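Local structure of exopolyphosphatase (Aquifex aeolicus, 1T6C) at residues C141-G146 with D207-L212. The protein probably hydrolyses phosphoanhydride bonds, as an actin-like-fold member of the Ppx/GppA exopolyphosphatase and guanosine pentaphosphate phosphohydrolase family, and binds calcium. Numbering follows the deposited sequence.
Sequences CVVDQG and DTIVGL. With CA (calcium ion), chain C.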
# COMPACT_ATOMS: atom_id res chain seq x y z
N CYS A 141 -6.57 11.76 8.46
CA CYS A 141 -6.70 11.27 7.10
C CYS A 141 -5.49 10.43 6.79
O CYS A 141 -4.35 10.89 6.88
CB CYS A 141 -6.86 12.39 6.09
SG CYS A 141 -7.07 11.75 4.41
N VAL A 142 -5.74 9.15 6.46
CA VAL A 142 -4.69 8.24 6.04
C VAL A 142 -4.70 8.28 4.51
O VAL A 142 -5.74 8.13 3.90
CB VAL A 142 -4.95 6.82 6.56
CG1 VAL A 142 -4.00 5.81 5.96
CG2 VAL A 142 -4.79 6.80 8.05
N VAL A 143 -3.52 8.53 3.94
CA VAL A 143 -3.35 8.64 2.50
C VAL A 143 -2.48 7.49 2.04
O VAL A 143 -1.28 7.47 2.30
CB VAL A 143 -2.71 9.98 2.12
CG1 VAL A 143 -2.53 10.09 0.61
CG2 VAL A 143 -3.53 11.12 2.62
N ASP A 144 -3.09 6.51 1.39
CA ASP A 144 -2.41 5.26 1.06
C ASP A 144 -2.28 5.08 -0.45
O ASP A 144 -3.22 4.69 -1.16
CB ASP A 144 -3.15 4.08 1.67
CG ASP A 144 -2.40 2.80 1.56
OD1 ASP A 144 -1.28 2.71 0.93
OD2 ASP A 144 -2.92 1.78 2.08
N GLN A 145 -1.07 5.36 -0.93
CA GLN A 145 -0.77 5.33 -2.34
C GLN A 145 -0.09 4.02 -2.69
O GLN A 145 0.90 3.63 -2.07
CB GLN A 145 0.13 6.52 -2.72
CG GLN A 145 0.63 6.45 -4.16
CD GLN A 145 1.92 5.69 -4.32
OE1 GLN A 145 2.88 5.92 -3.59
NE2 GLN A 145 1.95 4.74 -5.27
N GLY A 146 -0.62 3.34 -3.71
CA GLY A 146 -0.11 2.06 -4.17
C GLY A 146 -1.11 1.22 -4.93
O GLY A 146 -2.33 1.30 -4.72
N ASP A 207 -6.71 17.18 11.41
CA ASP A 207 -5.63 17.49 12.32
C ASP A 207 -4.33 16.81 11.90
O ASP A 207 -3.27 17.38 12.06
CB ASP A 207 -5.96 17.03 13.73
CG ASP A 207 -7.09 17.81 14.33
OD1 ASP A 207 -6.93 19.05 14.39
OD2 ASP A 207 -8.17 17.29 14.67
N THR A 208 -4.42 15.57 11.42
CA THR A 208 -3.24 14.75 11.17
C THR A 208 -3.42 14.01 9.85
O THR A 208 -4.41 13.34 9.65
CB THR A 208 -3.05 13.68 12.27
OG1 THR A 208 -3.03 14.28 13.57
CG2 THR A 208 -1.68 12.94 12.11
N ILE A 209 -2.42 14.13 8.99
CA ILE A 209 -2.29 13.32 7.78
C ILE A 209 -1.21 12.28 7.98
O ILE A 209 -0.10 12.60 8.39
CB ILE A 209 -1.97 14.19 6.56
CG1 ILE A 209 -3.15 15.13 6.28
CG2 ILE A 209 -1.68 13.30 5.36
CD1 ILE A 209 -2.91 16.10 5.14
N VAL A 210 -1.52 11.03 7.64
CA VAL A 210 -0.55 9.96 7.69
C VAL A 210 -0.40 9.42 6.30
O VAL A 210 -1.40 9.09 5.65
CB VAL A 210 -1.03 8.81 8.59
CG1 VAL A 210 -0.03 7.69 8.61
CG2 VAL A 210 -1.26 9.30 10.01
N GLY A 211 0.84 9.35 5.83
CA GLY A 211 1.13 8.85 4.50
C GLY A 211 1.69 7.43 4.52
O GLY A 211 2.54 7.08 5.32
N LEU A 212 1.19 6.61 3.60
CA LEU A 212 1.58 5.18 3.43
C LEU A 212 1.99 4.85 2.02
O LEU A 212 1.51 5.48 1.07
CB LEU A 212 0.40 4.23 3.75
CG LEU A 212 -0.07 4.03 5.19
CD1 LEU A 212 -0.33 5.34 5.95
CD2 LEU A 212 -1.30 3.20 5.21
CA CA C . -3.69 2.31 -2.71
O HOH W 1 -1.90 0.87 -1.21
O HOH W 2 3.52 5.95 -0.93
O HOH W 3 -5.43 0.15 -2.77
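Parallel pairing of strand 139-146 with strand 208-212, in the second sheet of this actin-like fold, sets Cys141 beside Ile209 and Asp144 beside Leu212 and ends at a calcium site. Four backbone hydrogen bonds of 2.8 to 2.9 Å form the ladder: Cys141 N to Thr208 O, Val210 N to Cys141 O, Val143 N to Val210 O and Leu212 N to Val143 O. The fifth, Gln145 N to Leu212 O, is longer at 3.3 Å, its donor lying above the carbonyl plane, at the end of strand 208-212. A water bridges that same Leu212 O to Gln145 OE1, which also bonds Thr215. On one face Leu212 forks over Val142, with Val142 CG1 3.7 Å from Leu212 CD1 and Leu212 CD2 close by. Asp144 CG stands anti to its own N (chi1 -171°), which brings the carboxylate across Leu212, with Asp144 OD1 3.6 Å from Leu212 CB. OD1 accepts a hydrogen bond from a calcium-bound water, so this side chain belongs to the second shell of the ion, while Asp144 O (2.9 Å) and Gly146 O (2.6 Å) bind it directly and Ser149 O and Glu151 OE1 add to the first shell. With an alanine at Asp144, the calcium-bound water would probably lose its carboxylate acceptor and Leu212 part of its cover. On the other face, Val143 CG2 touches Ile209 CG2 at 4.0 Å. Helix 119-133 packs over Val142, Asp144 and Leu212, helix 274-288 over Val143 and Ile209, and strands 149-156 and 292-296 continue the sheet beyond the pair.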